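Local coordinates for protein amidohydrolase (Brucella melitensis biovar Abortus, PDB 4F0L) that probably acts as a metal-dependent hydrolase of the amidohydrolase family, likely a deaminase, and holds an iron(III) ion in the crystal, at residues B[122-127]-B[380-385]; B[12-17]-B[52-57]; B[277-282]-B[310-315]; B[128-133]-B[183-188]. All coordinates share one frame; numbering follows the deposited sequence. Where two conformers were deposited one is given.

How the contacts relate
From the N terminus, contact 2 closes first: 12-17 returns to 52-57 after a short excursion that is about half strand and without helix, building the small mixed sheet. Strand 56-66 then carries the chain into the large sheet, where it lies beside strand 122-129. That strand serves two contacts in succession. Its 122-127 part opens contact 1, the widest loop, and 128-133 immediately opens contact 4, which closes at 183-188. Contact 3 follows, joining 277-282 to 310-315, and contact 1 closes last at 380-385. Contacts 4 and 3 therefore both fall within the span of contact 1, one after the other, and no two loops cross. Contacts 3 and 4 come near the metal site; contact 2 lies far from it.

Contact 1: B[122-127]-B[380-385]; sequences FTRVGE and MGRPED
Asp385 OD2 is gripped by several groups and reaches Arg124 through water. One water, which has other acceptors in reach, probably joins it to Arg124 NH2, a second joins it to Arg124 NE, and Arg382 NE donates a bond of 2.9 Å to the same oxygen from above the carboxylate plane. Arg382 NH2 adds a second bond, 2.9 Å to Asp385 OD1, so this guanidinium holds the carboxylate side-on, one nitrogen to each oxygen. The direct separation, Arg124 NH2 to Asp385 OD2, is 4.3 Å, beyond a salt bridge.

The two arginines cross at about a right angle with their guanidinium planes only 10° apart. Arg382 CG sits over the centre of the Arg124 guanidinium, 3.5 Å from its CZ, and bends at chi2 and chi3 swing the rest of Arg382 round to the carboxylate. The shared anion probably makes this pairing of like charges tolerable. Arg124 is fixed further by Gly208 O, bonded to NH2, and by Thr162 OG1, bonded to NH1.

Closer to the strand, Met380 slides past Arg124 in the opposite direction, its CB 3.6 Å from Arg124 CD, and the folded tail brings SD to 3.6 Å from Gly126 CA. Here the thioether lies directly against the glycine backbone. Gly381 ends helix 364-379 in a Schellman motif, and a type I turn from Arg382 to Asp385 sets the salt bridge. The helix end is thereby tied to strand 122-129 in the TIM-barrel fold of the amidohydrolases.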
# COMPACT_ATOMS: atom_id res chain seq x y z
N PHE B 122 -0.98 -15.36 -5.93
CA PHE B 122 -1.92 -15.51 -7.03
C PHE B 122 -1.58 -16.79 -7.77
O PHE B 122 -0.43 -16.98 -8.16
CB PHE B 122 -1.80 -14.36 -8.03
CG PHE B 122 -2.18 -13.02 -7.49
CD1 PHE B 122 -3.50 -12.64 -7.42
CD2 PHE B 122 -1.19 -12.10 -7.11
CE1 PHE B 122 -3.85 -11.37 -6.99
CE2 PHE B 122 -1.52 -10.85 -6.66
CZ PHE B 122 -2.86 -10.48 -6.60
N THR B 123 -2.58 -17.66 -8.00
CA THR B 123 -2.37 -18.99 -8.59
C THR B 123 -2.86 -19.13 -10.04
O THR B 123 -2.62 -20.17 -10.69
CB THR B 123 -3.05 -20.06 -7.74
OG1 THR B 123 -4.42 -19.69 -7.46
CG2 THR B 123 -2.28 -20.22 -6.41
N ARG B 124 -3.52 -18.10 -10.55
CA ARG B 124 -4.01 -18.07 -11.94
C ARG B 124 -3.97 -16.66 -12.41
O ARG B 124 -4.18 -15.75 -11.61
CB ARG B 124 -5.44 -18.63 -12.10
CG ARG B 124 -6.00 -18.56 -13.51
CD ARG B 124 -7.35 -19.26 -13.62
NE ARG B 124 -7.22 -20.71 -13.45
CZ ARG B 124 -7.12 -21.59 -14.44
NH1 ARG B 124 -7.12 -21.21 -15.72
NH2 ARG B 124 -7.01 -22.89 -14.15
N VAL B 125 -3.70 -16.47 -13.70
CA VAL B 125 -3.73 -15.15 -14.25
C VAL B 125 -4.68 -15.09 -15.42
O VAL B 125 -4.78 -16.02 -16.22
CB VAL B 125 -2.32 -14.63 -14.65
CG1 VAL B 125 -1.67 -15.52 -15.72
CG2 VAL B 125 -2.42 -13.16 -15.10
N GLY B 126 -5.40 -13.97 -15.49
CA GLY B 126 -6.24 -13.62 -16.63
C GLY B 126 -5.52 -12.63 -17.48
O GLY B 126 -5.48 -11.45 -17.16
N GLU B 127 -4.84 -13.12 -18.50
CA GLU B 127 -3.99 -12.30 -19.35
C GLU B 127 -4.81 -11.68 -20.49
O GLU B 127 -5.20 -12.35 -21.42
CB GLU B 127 -2.83 -13.10 -19.92
CG GLU B 127 -1.82 -12.27 -20.69
CD GLU B 127 -1.14 -11.18 -19.86
OE1 GLU B 127 -0.88 -11.40 -18.64
OE2 GLU B 127 -0.86 -10.10 -20.43
N MET B 380 -12.55 -16.21 -14.28
CA MET B 380 -11.50 -16.98 -14.96
C MET B 380 -12.08 -18.23 -15.66
O MET B 380 -11.33 -18.97 -16.30
CB MET B 380 -10.41 -17.41 -13.98
CG MET B 380 -9.59 -16.29 -13.36
SD MET B 380 -8.61 -15.33 -14.50
CE MET B 380 -9.85 -14.25 -15.22
N GLY B 381 -13.38 -18.48 -15.53
CA GLY B 381 -14.00 -19.67 -16.10
C GLY B 381 -13.73 -20.93 -15.31
O GLY B 381 -13.78 -22.03 -15.86
N ARG B 382 -13.45 -20.78 -14.01
CA ARG B 382 -13.07 -21.90 -13.17
C ARG B 382 -13.92 -21.89 -11.87
O ARG B 382 -13.37 -21.82 -10.77
CB ARG B 382 -11.60 -21.77 -12.79
CG ARG B 382 -10.59 -21.88 -13.94
CD ARG B 382 -10.50 -23.29 -14.52
NE ARG B 382 -10.16 -24.23 -13.46
CZ ARG B 382 -9.87 -25.52 -13.64
NH1 ARG B 382 -9.82 -26.06 -14.85
NH2 ARG B 382 -9.60 -26.28 -12.58
N PRO B 383 -15.25 -21.93 -12.01
CA PRO B 383 -16.10 -21.84 -10.82
C PRO B 383 -15.96 -23.04 -9.91
O PRO B 383 -16.27 -22.93 -8.72
CB PRO B 383 -17.51 -21.74 -11.40
CG PRO B 383 -17.41 -22.39 -12.75
CD PRO B 383 -16.05 -21.96 -13.24
N GLU B 384 -15.46 -24.16 -10.43
CA GLU B 384 -15.23 -25.37 -9.62
C GLU B 384 -14.06 -25.24 -8.68
O GLU B 384 -13.83 -26.11 -7.85
CB GLU B 384 -14.97 -26.57 -10.54
CG GLU B 384 -13.66 -26.49 -11.35
CD GLU B 384 -13.77 -25.77 -12.71
OE1 GLU B 384 -14.49 -24.77 -12.83
OE2 GLU B 384 -13.10 -26.22 -13.67
N ASP B 385 -13.27 -24.19 -8.84
CA ASP B 385 -12.02 -24.06 -8.10
C ASP B 385 -12.23 -23.41 -6.73
O ASP B 385 -13.31 -22.87 -6.41
CB ASP B 385 -11.00 -23.27 -8.91
CG ASP B 385 -10.23 -24.14 -9.91
OD1 ASP B 385 -10.32 -25.39 -9.90
OD2 ASP B 385 -9.49 -23.52 -10.70
O HOH W 1 -7.12 -24.04 -11.49
O HOH W 2 -8.44 -20.85 -10.73

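Contact 2: B[12-17]-B[52-57]; sequences HFIHAR and ERQSVV
Ile14 and Glu52 lie side by side and point the same way across a parallel strand pair, with His15 level with Arg53 and Ala16 with Gln54. Strands 12-16 and 52-54 form one side of a four-stranded mixed sheet, consistent with the small beta domain that accompanies the barrel in many amidohydrolases. Ile14, Ala16, Glu52 and Gln54 share the face turned to Trp427, while His15 and Arg53 project from the other.

With Ile14 CG1 beside its backbone N (chi1 -57°), CD1 comes to 3.5 Å from Glu52 OE1, against the extended glutamate chain. The other branch of Ile14, CG2, meets Gln54 CG at 3.8 Å, where the two side chains cross at a slant. The polar ends are held outside the pair: Glu52 OE2 by a salt bridge to Lys432, Gln54 OE1 by Ser397 OG and NE2 by Asp425 OD2, with a weak bond from NE2 to Glu52 OE2. On the opposite face the His15 ring stands beside Arg53, with His15 NE2 bonded to Val45 O.

Beyond the corner at Ser55, Val57 turns toward the face of Ile14 and Ala16, its CG2 3.7 Å from Ala16 CB. In the backbone ladder Glu52 N reaches Phe13 O at 2.9 Å, and His15 spans Arg53, its N bonded to Glu52 O at 2.8 Å and its O accepting from Gln54 N at 2.7 Å. The last rung runs 2.9 Å from Arg17 N to Gln54 O.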
# COMPACT_ATOMS: atom_id res chain seq x y z
N HIS B 12 -0.80 -37.20 -2.28
CA HIS B 12 0.03 -36.45 -1.30
C HIS B 12 -0.86 -35.63 -0.36
O HIS B 12 -1.96 -35.23 -0.76
CB HIS B 12 1.05 -35.53 -2.04
N PHE B 13 -0.43 -35.39 0.89
CA PHE B 13 -1.28 -34.74 1.88
C PHE B 13 -0.64 -33.51 2.52
O PHE B 13 0.50 -33.58 2.96
CB PHE B 13 -1.67 -35.72 2.99
CG PHE B 13 -2.65 -36.76 2.55
CD1 PHE B 13 -4.01 -36.52 2.62
CD2 PHE B 13 -2.21 -37.99 2.08
CE1 PHE B 13 -4.93 -37.48 2.21
CE2 PHE B 13 -3.12 -38.96 1.66
CZ PHE B 13 -4.48 -38.70 1.72
N ILE B 14 -1.41 -32.42 2.62
CA ILE B 14 -1.02 -31.26 3.39
C ILE B 14 -1.90 -31.24 4.63
O ILE B 14 -3.12 -31.36 4.54
CB ILE B 14 -1.25 -29.93 2.60
CG1 ILE B 14 -0.51 -29.87 1.24
CG2 ILE B 14 -0.92 -28.71 3.46
CD1 ILE B 14 0.97 -30.15 1.28
N HIS B 15 -1.32 -31.05 5.80
CA HIS B 15 -2.10 -30.86 7.03
C HIS B 15 -1.96 -29.43 7.49
O HIS B 15 -0.86 -28.94 7.70
CB HIS B 15 -1.68 -31.85 8.13
CG HIS B 15 -2.51 -31.73 9.41
ND1 HIS B 15 -2.28 -30.79 10.34
CD2 HIS B 15 -3.61 -32.47 9.87
CE1 HIS B 15 -3.17 -30.91 11.34
NE2 HIS B 15 -3.99 -31.94 11.05
N ALA B 16 -3.09 -28.74 7.63
CA ALA B 16 -3.13 -27.34 8.01
C ALA B 16 -3.72 -27.19 9.39
O ALA B 16 -4.84 -27.68 9.64
CB ALA B 16 -4.00 -26.58 7.02
N ARG B 17 -3.05 -26.46 10.25
CA ARG B 17 -3.63 -26.17 11.57
C ARG B 17 -4.91 -25.37 11.44
O ARG B 17 -5.83 -25.59 12.18
CB ARG B 17 -2.67 -25.36 12.45
CG ARG B 17 -1.68 -26.18 13.22
CD ARG B 17 -1.09 -25.37 14.38
NE ARG B 17 -0.09 -26.19 15.06
CZ ARG B 17 1.13 -26.46 14.59
NH1 ARG B 17 1.55 -25.95 13.42
NH2 ARG B 17 1.95 -27.24 15.32
N GLU B 52 2.63 -33.21 4.93
CA GLU B 52 3.38 -31.98 5.03
C GLU B 52 2.58 -30.98 5.87
O GLU B 52 1.41 -30.71 5.60
CB GLU B 52 3.62 -31.41 3.66
CG GLU B 52 4.48 -30.17 3.69
CD GLU B 52 4.63 -29.58 2.31
OE1 GLU B 52 4.44 -30.32 1.33
OE2 GLU B 52 4.90 -28.39 2.21
N ARG B 53 3.22 -30.44 6.89
CA ARG B 53 2.53 -29.63 7.90
C ARG B 53 2.58 -28.14 7.58
O ARG B 53 3.64 -27.61 7.30
CB ARG B 53 3.18 -29.85 9.26
CG ARG B 53 3.26 -31.31 9.64
CD ARG B 53 2.12 -31.65 10.54
NE ARG B 53 2.46 -31.34 11.93
CZ ARG B 53 2.92 -32.23 12.80
NH1 ARG B 53 3.09 -33.51 12.44
NH2 ARG B 53 3.22 -31.83 14.03
N GLN B 54 1.44 -27.49 7.64
CA GLN B 54 1.37 -26.04 7.44
C GLN B 54 0.52 -25.43 8.57
O GLN B 54 -0.33 -26.10 9.17
CB GLN B 54 0.80 -25.73 6.04
CG GLN B 54 1.63 -26.26 4.89
CD GLN B 54 2.89 -25.44 4.64
OE1 GLN B 54 2.95 -24.26 4.95
NE2 GLN B 54 3.90 -26.07 4.03
N SER B 55 0.77 -24.16 8.88
CA SER B 55 0.03 -23.47 9.92
C SER B 55 -1.29 -22.93 9.44
O SER B 55 -2.30 -23.19 10.08
CB SER B 55 0.87 -22.31 10.51
OG SER B 55 2.06 -22.86 11.06
N VAL B 56 -1.29 -22.18 8.33
CA VAL B 56 -2.48 -21.51 7.86
C VAL B 56 -2.55 -21.59 6.34
O VAL B 56 -1.63 -21.15 5.67
CB VAL B 56 -2.53 -20.04 8.27
CG1 VAL B 56 -3.74 -19.34 7.64
CG2 VAL B 56 -2.55 -19.91 9.80
N VAL B 57 -3.62 -22.18 5.81
CA VAL B 57 -3.79 -22.44 4.37
C VAL B 57 -5.08 -21.77 3.88
O VAL B 57 -6.12 -21.83 4.55
CB VAL B 57 -3.82 -23.94 4.04
CG1 VAL B 57 -4.23 -24.17 2.58
CG2 VAL B 57 -2.44 -24.55 4.32

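Contact 3: B[277-282]-B[310-315]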
# COMPACT_ATOMS: atom_id res chain seq x y z
N ILE B 277 -14.20 -5.02 -16.62
CA ILE B 277 -12.98 -4.53 -15.96
C ILE B 277 -13.15 -3.05 -15.57
O ILE B 277 -13.60 -2.21 -16.36
CB ILE B 277 -11.74 -4.72 -16.86
CG1 ILE B 277 -11.68 -6.15 -17.40
CG2 ILE B 277 -10.45 -4.40 -16.08
CD1 ILE B 277 -11.51 -7.20 -16.30
N HIS B 278 -12.78 -2.75 -14.32
CA HIS B 278 -12.99 -1.42 -13.70
C HIS B 278 -14.41 -1.14 -13.32
O HIS B 278 -14.75 -1.17 -12.10
CB HIS B 278 -12.37 -0.27 -14.52
CG HIS B 278 -10.93 -0.53 -14.90
ND1 HIS B 278 -9.98 -0.75 -13.98
CD2 HIS B 278 -10.32 -0.63 -16.15
CE1 HIS B 278 -8.80 -0.97 -14.60
NE2 HIS B 278 -9.01 -0.92 -15.94
N ALA B 279 -15.27 -0.87 -14.31
CA ALA B 279 -16.66 -0.52 -14.04
C ALA B 279 -16.69 0.56 -12.95
O ALA B 279 -17.53 0.53 -12.06
CB ALA B 279 -17.46 -1.73 -13.58
N THR B 280 -15.76 1.52 -13.05
CA THR B 280 -15.50 2.47 -11.97
C THR B 280 -16.57 3.56 -11.84
O THR B 280 -16.88 3.97 -10.72
CB THR B 280 -14.14 3.14 -12.16
OG1 THR B 280 -13.16 2.10 -12.38
CG2 THR B 280 -13.77 4.04 -10.95
N HIS B 281 -17.12 4.01 -12.96
CA HIS B 281 -18.10 5.07 -12.95
C HIS B 281 -19.43 4.50 -13.37
O HIS B 281 -19.75 4.41 -14.56
CB HIS B 281 -17.66 6.24 -13.84
CG HIS B 281 -16.30 6.78 -13.47
ND1 HIS B 281 -16.12 7.72 -12.52
CD2 HIS B 281 -15.04 6.43 -13.91
CE1 HIS B 281 -14.81 7.97 -12.36
NE2 HIS B 281 -14.14 7.18 -13.21
N MET B 282 -20.23 4.12 -12.37
CA MET B 282 -21.58 3.64 -12.61
C MET B 282 -22.60 4.39 -11.76
O MET B 282 -22.31 4.78 -10.62
CB MET B 282 -21.68 2.17 -12.26
CG MET B 282 -20.97 1.24 -13.21
SD MET B 282 -21.32 -0.51 -12.88
CE MET B 282 -20.70 -0.67 -11.20
N GLY B 310 -10.70 6.65 -10.30
CA GLY B 310 -11.87 6.89 -9.48
C GLY B 310 -12.09 5.75 -8.52
O GLY B 310 -11.28 4.82 -8.43
N THR B 311 -13.23 5.81 -7.84
CA THR B 311 -13.54 4.89 -6.74
C THR B 311 -14.78 4.06 -7.10
O THR B 311 -15.82 4.62 -7.48
CB THR B 311 -13.79 5.68 -5.47
OG1 THR B 311 -12.65 6.49 -5.20
CG2 THR B 311 -14.04 4.75 -4.29
N PHE B 312 -14.67 2.74 -7.00
CA PHE B 312 -15.78 1.82 -7.34
C PHE B 312 -16.95 1.91 -6.35
O PHE B 312 -16.74 2.14 -5.14
CB PHE B 312 -15.23 0.37 -7.36
CG PHE B 312 -16.21 -0.66 -7.81
CD1 PHE B 312 -16.59 -0.75 -9.14
CD2 PHE B 312 -16.70 -1.60 -6.91
CE1 PHE B 312 -17.48 -1.73 -9.56
CE2 PHE B 312 -17.59 -2.60 -7.31
CZ PHE B 312 -18.00 -2.65 -8.64
N ASN B 313 -18.16 1.64 -6.86
CA ASN B 313 -19.39 1.65 -6.05
C ASN B 313 -19.54 0.34 -5.30
O ASN B 313 -20.50 -0.42 -5.50
CB ASN B 313 -20.64 1.84 -6.92
CG ASN B 313 -20.70 3.20 -7.54
OD1 ASN B 313 -19.95 4.08 -7.16
ND2 ASN B 313 -21.59 3.37 -8.52
N ALA B 314 -18.58 0.09 -4.40
CA ALA B 314 -18.38 -1.23 -3.82
C ALA B 314 -19.51 -1.71 -2.88
O ALA B 314 -19.93 -2.88 -2.97
CB ALA B 314 -17.02 -1.26 -3.10
N THR B 315 -20.01 -0.84 -2.01
CA THR B 315 -21.08 -1.27 -1.07
C THR B 315 -22.39 -1.54 -1.80
O THR B 315 -23.01 -2.58 -1.60
CB THR B 315 -21.28 -0.27 0.09
OG1 THR B 315 -21.62 1.01 -0.45
CG2 THR B 315 -20.00 -0.13 0.88
O HOH W 3 -18.62 1.73 -9.64
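The backbones draw closest at Thr280 and Phe312, whose CA atoms lie 4.7 Å apart, after a sharp corner in which His278 and Ala279 both take positive phi. This is the loop that follows strand 274-276 of the amidohydrolase barrel, and it sits beside the metal site: the His278 side chain is about 4 Å from the bound iron, and its ND1 is bonded to Glu304.

Phe312 fits its ring edge into the corner. Its CG lies trans to the backbone N (chi1 -175°), which carries CD1 to 3.3 Å from Ala279 O, near the ring plane. Met282 CE meets the same ring, 3.8 Å from Phe312 CE1. Further along, Thr280 CG2 lies against the backbone of Gly310, 3.4 Å from its C, and the His281 ring comes close to the same glycine.

Asn313 was built in two conformers. In one of them ND2 donates to Met282 O from above the carbonyl plane, a doubtful bond, and also bonds Thr287 OG1. The backbone is bridged as well: one water accepts from Asn313 N at 2.8 Å and lies 2.9 Å from Ala279 O.

Contact 4: B[128-133]-B[183-188]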
# COMPACT_ATOMS: atom_id res chain seq x y z
N PHE B 128 -5.04 -10.40 -20.35
CA PHE B 128 -5.88 -9.60 -21.23
C PHE B 128 -4.88 -9.09 -22.26
O PHE B 128 -4.24 -8.03 -22.08
CB PHE B 128 -6.51 -8.48 -20.38
CG PHE B 128 -7.59 -7.68 -21.05
CD1 PHE B 128 -7.27 -6.65 -21.92
CD2 PHE B 128 -8.91 -7.86 -20.72
CE1 PHE B 128 -8.27 -5.84 -22.50
CE2 PHE B 128 -9.90 -7.07 -21.28
CZ PHE B 128 -9.58 -6.06 -22.17
N HIS B 129 -4.77 -9.86 -23.34
CA HIS B 129 -3.60 -9.85 -24.19
C HIS B 129 -3.84 -9.13 -25.50
O HIS B 129 -4.56 -9.66 -26.38
CB HIS B 129 -3.22 -11.30 -24.49
CG HIS B 129 -2.09 -11.42 -25.45
ND1 HIS B 129 -0.89 -10.89 -25.20
CD2 HIS B 129 -2.01 -12.03 -26.71
CE1 HIS B 129 -0.06 -11.16 -26.23
NE2 HIS B 129 -0.75 -11.85 -27.15
N TYR B 130 -3.25 -7.96 -25.66
CA TYR B 130 -3.46 -7.20 -26.91
C TYR B 130 -2.22 -6.90 -27.73
O TYR B 130 -2.31 -6.24 -28.75
CB TYR B 130 -4.26 -5.91 -26.66
CG TYR B 130 -3.71 -4.90 -25.69
CD1 TYR B 130 -2.74 -3.98 -26.07
CD2 TYR B 130 -4.23 -4.79 -24.41
CE1 TYR B 130 -2.27 -3.02 -25.19
CE2 TYR B 130 -3.78 -3.82 -23.52
CZ TYR B 130 -2.81 -2.94 -23.91
OH TYR B 130 -2.36 -1.99 -23.03
N LEU B 131 -1.06 -7.37 -27.29
CA LEU B 131 0.16 -7.11 -27.99
C LEU B 131 0.38 -8.27 -28.96
O LEU B 131 1.01 -9.29 -28.62
CB LEU B 131 1.30 -6.99 -26.99
CG LEU B 131 2.67 -6.70 -27.55
CD1 LEU B 131 2.68 -5.46 -28.42
CD2 LEU B 131 3.66 -6.61 -26.37
N HIS B 132 -0.17 -8.12 -30.17
CA HIS B 132 -0.28 -9.25 -31.10
C HIS B 132 0.78 -9.33 -32.16
O HIS B 132 1.40 -10.36 -32.33
CB HIS B 132 -1.63 -9.23 -31.81
CG HIS B 132 -2.81 -9.39 -30.90
ND1 HIS B 132 -2.95 -10.44 -30.07
CD2 HIS B 132 -3.98 -8.62 -30.76
CE1 HIS B 132 -4.13 -10.34 -29.41
NE2 HIS B 132 -4.74 -9.21 -29.82
N HIS B 133 0.94 -8.25 -32.93
CA HIS B 133 1.66 -8.32 -34.19
C HIS B 133 3.06 -7.78 -34.09
O HIS B 133 3.48 -7.30 -33.03
CB HIS B 133 0.83 -7.61 -35.25
CG HIS B 133 -0.58 -8.14 -35.34
ND1 HIS B 133 -0.85 -9.45 -35.53
CD2 HIS B 133 -1.81 -7.49 -35.30
CE1 HIS B 133 -2.19 -9.61 -35.58
NE2 HIS B 133 -2.77 -8.41 -35.44
N ARG B 183 -1.15 -0.07 -34.11
CA ARG B 183 -0.95 -1.06 -35.16
C ARG B 183 -0.64 -2.49 -34.71
O ARG B 183 -0.99 -3.43 -35.41
CB ARG B 183 0.15 -0.61 -36.10
CG ARG B 183 1.53 -0.54 -35.47
CD ARG B 183 2.52 0.05 -36.45
NE ARG B 183 3.82 0.37 -35.86
CZ ARG B 183 4.11 1.51 -35.24
NH1 ARG B 183 3.21 2.49 -35.08
NH2 ARG B 183 5.34 1.68 -34.78
N ARG B 184 0.01 -2.69 -33.57
CA ARG B 184 0.30 -4.07 -33.14
C ARG B 184 -0.89 -4.75 -32.46
O ARG B 184 -0.80 -5.93 -32.13
CB ARG B 184 1.49 -4.11 -32.17
CG ARG B 184 2.72 -3.38 -32.67
CD ARG B 184 3.89 -3.64 -31.77
NE ARG B 184 4.41 -5.01 -31.88
CZ ARG B 184 5.41 -5.51 -31.15
NH1 ARG B 184 6.01 -4.77 -30.23
NH2 ARG B 184 5.85 -6.74 -31.35
N PHE B 185 -1.98 -4.00 -32.22
CA PHE B 185 -3.13 -4.49 -31.44
C PHE B 185 -4.28 -4.90 -32.33
O PHE B 185 -5.19 -5.58 -31.88
CB PHE B 185 -3.68 -3.40 -30.50
CG PHE B 185 -2.64 -2.68 -29.67
CD1 PHE B 185 -1.45 -3.27 -29.31
CD2 PHE B 185 -2.88 -1.37 -29.24
CE1 PHE B 185 -0.51 -2.61 -28.56
CE2 PHE B 185 -1.95 -0.68 -28.49
CZ PHE B 185 -0.76 -1.30 -28.16
N ILE B 186 -4.22 -4.47 -33.59
CA ILE B 186 -5.37 -4.44 -34.49
C ILE B 186 -5.67 -5.81 -35.09
O ILE B 186 -4.76 -6.52 -35.48
CB ILE B 186 -5.09 -3.44 -35.66
CG1 ILE B 186 -4.97 -2.02 -35.14
CG2 ILE B 186 -6.13 -3.51 -36.78
CD1 ILE B 186 -4.62 -1.03 -36.24
N ASN B 187 -6.94 -6.17 -35.14
CA ASN B 187 -7.40 -7.27 -35.99
C ASN B 187 -8.77 -6.94 -36.52
O ASN B 187 -9.49 -6.12 -35.93
CB ASN B 187 -7.51 -8.59 -35.21
CG ASN B 187 -6.18 -9.18 -34.90
OD1 ASN B 187 -5.45 -9.60 -35.80
ND2 ASN B 187 -5.85 -9.27 -33.59
N ASP B 188 -9.16 -7.60 -37.61
CA ASP B 188 -10.57 -7.69 -37.98
C ASP B 188 -11.13 -9.02 -37.46
O ASP B 188 -10.36 -9.86 -36.96
CB ASP B 188 -10.78 -7.47 -39.49
CG ASP B 188 -10.16 -8.55 -40.36
OD1 ASP B 188 -9.83 -9.65 -39.88
OD2 ASP B 188 -10.05 -8.33 -41.58
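His133 NE2 shares its proton between two oxygens, Ile186 O at 2.7 Å and Asn187 OD1 at 3.0 Å, each bond bent (130°). Both lie near the plane of the imidazole, although Asn187 OD1 is approached from above its own amide plane. His133 CG stands beside the backbone N, opposite the carbonyl carbon (chi1 -54°), which turns the NE2 edge of the ring to 186-187. Arg184 answers in the other direction: its NE, at 2.7 Å, and its NH2 both donate to His133 O, a side-on grip of one atom by two nitrogens. Arg184 O takes two bonds as well, from His132 N and from His133 N at 3.0 Å, the second in the carbonyl plane on a lone pair.

Leu131 CD1 rests over one face of the Arg184 guanidinium, 3.9 Å from CZ. Tyr130 presents its edge to the face of Phe185 in a T-shaped stack, ring centroids 4.8 Å apart and planes at 79°.

A second shell holds these groups in place. Arg191 donates to both Asn187 OD1 and Ile186 O, while Ala98 O and Met101 O accept from Arg184 NH1, and His132 NE2 is bonded to Val166 O. Tyr130 lies about 4 Å, side chain to side chain, from the iron ligand His67. The contact thus ties the exit of strand 122-129 to the loop entering helix 189-203, with helix 88-100 against Tyr130 and Phe185 and helix 145-157 against Arg184.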